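Glutathione-independent glyoxalase DJ-1 (PDB 4QYT) converts methylglyoxal to D-lactate in a single glutathione-independent step and is involved in protection against reactive oxygen species. Local coordinates at residues V37-N42 with R59-I64; D13-I18 with V47-D52. One frame throughout, in Å; residues are numbered along the deposited sequence. Where two conformers were deposited one is given.

Contact 1. Residues V37-N42 with R59-I64; sequences VYVGEN and RSYKEI
The carbonyl O of Y38 takes two hydrogen bonds: from the backbone N of Y61 at 2.9 Å, nearly straight (169° at the hydrogen), and from water 1. This is parallel β pairing, V37 with R59 and Y38 with S60, and it attaches strand 59-60, outermost in this chain, to strand 34-39 of the central DJ-1/PfpI sheet. Between the two segments Y38 N also donates to R59 O at 2.8 Å, and R59 pairs further with S36. Water 1 extends the pairing past the last bridge, accepting from G40 N at 3.0 Å and hydrogen-bonding S60 OG. With CG set between its backbone N and carbonyl carbon (chi1 82°), Y61 turns one ring face to V39, whose CG2 makes a CH-pi contact 4.2 Å from the ring centroid and 24° off its normal. The Y61 ring also meets F94 edge-to-face. Two residues before V39, V37 CG1 packs 3.8 Å from Y61 CB. S60 OG, accepting from K62 N, forms an ST turn. E63 OE2, met from above the carboxylate plane, accepts from S60 N at 2.9 Å, and OE1 lies close to the guanidinium plane of R59 in a salt bridge to NE, while R59 NH1 reaches Q73.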
loop_
_atom_site.group_PDB
_atom_site.type_symbol
_atom_site.label_atom_id
_atom_site.label_comp_id
_atom_site.label_asym_id
_atom_site.label_seq_id
_atom_site.Cartn_x
_atom_site.Cartn_y
_atom_site.Cartn_z
ATOM N N VAL A 37 1.190 14.068 -7.501
ATOM C CA VAL A 37 1.576 14.902 -8.646
ATOM C C VAL A 37 2.115 14.003 -9.738
ATOM O O VAL A 37 3.178 13.379 -9.587
ATOM C CB VAL A 37 2.589 15.985 -8.230
ATOM C CG1 VAL A 37 3.015 16.787 -9.437
ATOM C CG2 VAL A 37 2.020 16.903 -7.134
ATOM N N TYR A 38 1.345 13.914 -10.830
ATOM C CA TYR A 38 1.590 12.981 -11.920
ATOM C C TYR A 38 2.538 13.578 -12.946
ATOM O O TYR A 38 2.353 14.718 -13.410
ATOM C CB TYR A 38 0.245 12.646 -12.565
ATOM C CG TYR A 38 0.296 11.889 -13.872
ATOM C CD1 TYR A 38 0.824 10.594 -13.938
ATOM C CD2 TYR A 38 -0.270 12.410 -15.016
ATOM C CE1 TYR A 38 0.771 9.842 -15.119
ATOM C CE2 TYR A 38 -0.296 11.678 -16.187
ATOM C CZ TYR A 38 0.187 10.379 -16.241
ATOM O OH TYR A 38 0.146 9.725 -17.451
ATOM N N VAL A 39 3.480 12.744 -13.372
ATOM C CA VAL A 39 4.370 13.026 -14.459
ATOM C C VAL A 39 4.074 11.985 -15.538
ATOM O O VAL A 39 4.399 10.812 -15.409
ATOM C CB VAL A 39 5.831 12.908 -14.010
ATOM C CG1 VAL A 39 6.805 13.106 -15.170
ATOM C CG2 VAL A 39 6.114 13.877 -12.880
ATOM N N GLY A 40 3.475 12.429 -16.642
ATOM C CA GLY A 40 3.121 11.505 -17.705
ATOM C C GLY A 40 2.302 12.141 -18.802
ATOM O O GLY A 40 2.038 13.343 -18.759
ATOM N N GLU A 41 1.813 11.302 -19.708
ATOM C CA GLU A 41 1.129 11.749 -20.918
ATOM C C GLU A 41 -0.377 11.877 -20.747
ATOM O O GLU A 41 -1.022 12.467 -21.602
ATOM C CB GLU A 41 1.471 10.851 -22.119
ATOM C CG GLU A 41 2.934 10.955 -22.512
ATOM C CD GLU A 41 3.386 12.399 -22.665
ATOM O OE1 GLU A 41 2.722 13.150 -23.420
ATOM O OE2 GLU A 41 4.392 12.792 -22.027
ATOM N N ASN A 42 -0.959 11.162 -19.792
ATOM C CA ASN A 42 -2.398 11.111 -19.698
ATOM C C ASN A 42 -2.986 12.482 -19.315
ATOM O O ASN A 42 -2.884 12.929 -18.180
ATOM C CB ASN A 42 -2.834 10.011 -18.709
ATOM C CG ASN A 42 -4.332 9.810 -18.719
ATOM O OD1 ASN A 42 -5.082 10.619 -18.166
ATOM N ND2 ASN A 42 -4.781 8.832 -19.488
ATOM N N ARG A 59 -2.998 16.126 -9.200
ATOM C CA ARG A 59 -2.402 17.165 -10.033
ATOM C C ARG A 59 -1.555 16.534 -11.117
ATOM O O ARG A 59 -1.047 15.427 -10.947
ATOM C CB ARG A 59 -1.532 18.125 -9.217
ATOM C CG ARG A 59 -2.222 18.731 -8.015
ATOM C CD ARG A 59 -1.370 19.821 -7.382
ATOM N NE ARG A 59 -1.247 20.966 -8.273
ATOM C CZ ARG A 59 -0.584 22.068 -8.006
ATOM N NH1 ARG A 59 0.255 22.110 -7.004
ATOM N NH2 ARG A 59 -0.757 23.124 -8.782
ATOM N N SER A 60 -1.348 17.294 -12.192
ATOM C CA SER A 60 -0.250 17.073 -13.102
ATOM C C SER A 60 0.892 18.017 -12.762
ATOM O O SER A 60 0.669 19.178 -12.451
ATOM C CB SER A 60 -0.695 17.352 -14.534
ATOM O OG SER A 60 0.432 17.398 -15.390
ATOM N N TYR A 61 2.131 17.558 -12.920
ATOM C CA TYR A 61 3.274 18.426 -12.702
ATOM C C TYR A 61 3.266 19.621 -13.647
ATOM O O TYR A 61 3.880 20.641 -13.346
ATOM C CB TYR A 61 4.607 17.701 -12.779
ATOM C CG TYR A 61 5.172 17.473 -14.150
ATOM C CD1 TYR A 61 4.534 16.728 -15.109
ATOM C CD2 TYR A 61 6.427 17.952 -14.474
ATOM C CE1 TYR A 61 5.101 16.472 -16.340
ATOM C CE2 TYR A 61 7.014 17.691 -15.698
ATOM C CZ TYR A 61 6.328 16.975 -16.647
ATOM O OH TYR A 61 6.910 16.700 -17.876
ATOM N N LYS A 62 2.571 19.512 -14.776
ATOM C CA LYS A 62 2.521 20.601 -15.735
ATOM C C LYS A 62 1.808 21.826 -15.193
ATOM O O LYS A 62 1.914 22.922 -15.742
ATOM C CB LYS A 62 1.900 20.137 -17.041
ATOM C CG LYS A 62 2.691 19.039 -17.738
ATOM C CD LYS A 62 2.185 18.646 -19.112
ATOM C CE LYS A 62 2.971 17.436 -19.620
ATOM N NZ LYS A 62 2.369 16.758 -20.790
ATOM N N GLU A 63 1.088 21.642 -14.091
ATOM C CA GLU A 63 0.434 22.741 -13.378
ATOM C C GLU A 63 1.405 23.647 -12.643
ATOM O O GLU A 63 1.010 24.724 -12.157
ATOM C CB GLU A 63 -0.573 22.235 -12.352
ATOM C CG GLU A 63 -1.729 21.465 -12.947
ATOM C CD GLU A 63 -2.525 20.717 -11.913
ATOM O OE1 GLU A 63 -2.630 21.189 -10.755
ATOM O OE2 GLU A 63 -3.061 19.632 -12.250
ATOM N N ILE A 64 2.638 23.206 -12.446
ATOM C CA ILE A 64 3.597 23.868 -11.582
ATOM C C ILE A 64 4.692 24.433 -12.465
ATOM O O ILE A 64 5.353 23.672 -13.145
ATOM C CB ILE A 64 4.165 22.893 -10.535
ATOM C CG1 ILE A 64 3.030 22.246 -9.732
ATOM C CG2 ILE A 64 5.125 23.637 -9.624
ATOM C CD1 ILE A 64 3.466 21.033 -8.921
HETATM O O HOH W 1 2.060 15.038 -16.462
#

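Contact 2. Residues D13-I18 with V47-D52; sequences DGTDEI and VKMSRD. With EDO (1,2-ethanediol), chain G.
E17 runs antiparallel to the M49 side chain, starting from the first turn of helix 17-29. From CB, CG turns anti to the carbonyl carbon (chi1 -66°) and rests 3.8 Å from M49 CB. A bend at chi2 (86°) then swings CD to 3.5 Å from that same M49 CB. At the tip, OE1 lies 3.3 Å from R51 CB, and both carboxylate oxygens receive weak, bent bonds from R51 N; OE2 additionally accepts from V53 N. With an alanine here, the N atoms of R51 and V53 would probably lose this acceptor and a gap would open beside M49 CB. The receiving element is the type I β turn M49-D52, which follows strand 46-48 and faces the loop between strand 7-12 and helix 17-29. Three further bonds join loop and turn region: K48 N to D13 OD1, while D13 OD2 is held by Y38 OH; G14 N to K48 O at 2.8 Å in the carbonyl plane; and S50 N to T15 O, reached from above that carbonyl's plane. D16 is the helix N-cap, its OD2 accepting from the N of E19, a probable active-site residue, while OD1 pairs with R29 of the second subunit.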
loop_
_atom_site.group_PDB
_atom_site.type_symbol
_atom_site.label_atom_id
_atom_site.label_comp_id
_atom_site.label_asym_id
_atom_site.label_seq_id
_atom_site.Cartn_x
_atom_site.Cartn_y
_atom_site.Cartn_z
ATOM N N ASP A 13 2.998 6.716 -14.632
ATOM C CA ASP A 13 2.637 5.378 -15.082
ATOM C C ASP A 13 3.755 4.423 -14.694
ATOM O O ASP A 13 4.933 4.706 -14.898
ATOM C CB ASP A 13 2.351 5.410 -16.589
ATOM C CG ASP A 13 1.185 6.287 -16.902
ATOM O OD1 ASP A 13 0.085 6.024 -16.422
ATOM O OD2 ASP A 13 1.390 7.358 -17.520
ATOM N N GLY A 14 3.391 3.286 -14.106
ATOM C CA GLY A 14 4.409 2.350 -13.666
ATOM C C GLY A 14 4.851 2.533 -12.222
ATOM O O GLY A 14 5.724 1.779 -11.768
ATOM N N THR A 15 4.268 3.488 -11.468
ATOM C CA THR A 15 4.626 3.618 -10.057
ATOM C C THR A 15 4.051 2.441 -9.260
ATOM O O THR A 15 2.887 2.041 -9.452
ATOM C CB THR A 15 4.107 4.957 -9.489
ATOM O OG1 THR A 15 4.888 6.029 -10.048
ATOM C CG2 THR A 15 4.169 4.992 -7.982
ATOM N N ASP A 16 4.836 1.952 -8.312
ATOM C CA ASP A 16 4.387 0.864 -7.459
ATOM C C ASP A 16 3.268 1.272 -6.494
ATOM O O ASP A 16 3.394 2.257 -5.768
ATOM C CB ASP A 16 5.577 0.330 -6.658
ATOM C CG ASP A 16 5.188 -0.846 -5.839
ATOM O OD1 ASP A 16 4.992 -1.916 -6.454
ATOM O OD2 ASP A 16 5.078 -0.707 -4.604
ATOM N N GLU A 17 2.234 0.451 -6.458
ATOM C CA GLU A 17 1.068 0.729 -5.610
ATOM C C GLU A 17 1.409 0.728 -4.123
ATOM O O GLU A 17 0.883 1.558 -3.352
ATOM C CB GLU A 17 -0.028 -0.296 -5.854
ATOM C CG GLU A 17 -0.677 -0.292 -7.235
ATOM C CD GLU A 17 0.001 -1.103 -8.322
ATOM O OE1 GLU A 17 1.227 -1.418 -8.201
ATOM O OE2 GLU A 17 -0.680 -1.406 -9.311
ATOM N N ILE A 18 2.226 -0.222 -3.685
ATOM C CA ILE A 18 2.542 -0.351 -2.268
ATOM C C ILE A 18 3.361 0.850 -1.798
ATOM O O ILE A 18 3.091 1.431 -0.720
ATOM C CB ILE A 18 3.242 -1.693 -1.986
ATOM C CG1 ILE A 18 2.275 -2.840 -2.249
ATOM C CG2 ILE A 18 3.794 -1.717 -0.578
ATOM C CD1 ILE A 18 2.955 -4.210 -2.372
ATOM N N VAL A 47 -3.660 7.400 -13.976
ATOM C CA VAL A 47 -2.374 6.731 -13.920
ATOM C C VAL A 47 -2.580 5.218 -13.946
ATOM O O VAL A 47 -3.423 4.691 -13.221
ATOM C CB VAL A 47 -1.673 7.092 -12.607
ATOM C CG1 VAL A 47 -0.256 6.557 -12.640
ATOM C CG2 VAL A 47 -1.686 8.595 -12.370
ATOM N N LYS A 48 -1.813 4.535 -14.786
ATOM C CA LYS A 48 -1.748 3.075 -14.778
ATOM C C LYS A 48 -0.529 2.672 -13.952
ATOM O O LYS A 48 0.625 2.858 -14.370
ATOM C CB LYS A 48 -1.624 2.497 -16.182
ATOM C CG LYS A 48 -1.635 0.976 -16.170
ATOM C CD LYS A 48 -1.545 0.392 -17.565
ATOM C CE LYS A 48 -1.438 -1.117 -17.527
ATOM N NZ LYS A 48 -1.184 -1.619 -18.902
ATOM N N MET A 49 -0.777 2.278 -12.705
ATOM C CA MET A 49 0.293 1.905 -11.782
ATOM C C MET A 49 1.039 0.645 -12.260
ATOM O O MET A 49 0.605 -0.052 -13.193
ATOM C CB MET A 49 -0.282 1.750 -10.364
ATOM C CG MET A 49 -1.086 2.953 -9.870
ATOM S SD MET A 49 -0.094 4.451 -9.622
ATOM C CE MET A 49 0.557 4.094 -8.000
ATOM N N SER A 50 2.124 0.333 -11.559
ATOM C CA SER A 50 3.026 -0.777 -11.898
ATOM C C SER A 50 2.297 -2.115 -12.045
ATOM O O SER A 50 2.553 -2.859 -12.986
ATOM C CB SER A 50 4.082 -0.898 -10.807
ATOM O OG SER A 50 5.014 -1.868 -11.233
ATOM N N ARG A 51 1.416 -2.401 -11.093
ATOM C CA ARG A 51 0.674 -3.675 -11.055
ATOM C C ARG A 51 -0.792 -3.477 -11.449
ATOM O O ARG A 51 -1.665 -4.239 -11.036
ATOM C CB ARG A 51 0.857 -4.341 -9.684
ATOM C CG ARG A 51 2.303 -4.518 -9.235
ATOM C CD ARG A 51 3.132 -5.329 -10.185
ATOM N NE ARG A 51 4.499 -5.363 -9.705
ATOM C CZ ARG A 51 5.386 -6.274 -10.068
ATOM N NH1 ARG A 51 5.007 -7.302 -10.792
ATOM N NH2 ARG A 51 6.651 -6.148 -9.725
ATOM N N ASP A 52 -1.031 -2.489 -12.313
ATOM C CA ASP A 52 -2.258 -2.340 -13.065
ATOM C C ASP A 52 -3.426 -1.691 -12.337
ATOM O O ASP A 52 -4.494 -1.581 -12.914
ATOM C CB ASP A 52 -2.710 -3.662 -13.709
ATOM C CG ASP A 52 -1.622 -4.294 -14.503
ATOM O OD1 ASP A 52 -1.039 -3.581 -15.337
ATOM O OD2 ASP A 52 -1.308 -5.474 -14.255
HETATM C C1 EDO G . 9.202 -3.173 -10.631
HETATM O O1 EDO G . 8.581 -2.998 -11.880
HETATM C C2 EDO G . 8.035 -3.059 -9.685
HETATM O O2 EDO G . 8.260 -3.906 -8.598
HETATM O O HOH W 2 6.783 -0.690 -13.333
HETATM O O HOH W 3 5.765 -2.834 -8.859
#

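From the N terminus, strand 7-12 leads into 13-18, the first half of contact 2, and helix 17-29 follows. Strand 34-39 then opens contact 1 at 37-42, before 47-52 closes contact 2 at the end of strand 46-48; the antiparallel partner of that strand, 54-56, follows, and 59-64 closes contact 1. The segments therefore alternate along the chain, and the two loops cross. Contact 1 adds the outermost strand to one side of the central sheet, whereas contact 2 ties the loop entering helix 17-29 to the excursion after strand 34-39. Their centres lie about 15 Å apart, yet they meet at Y38: its OH probably hydrogen-bonds D13 OD2 (2.7 Å), and its CD1 packs 3.6 Å from V47 CG2.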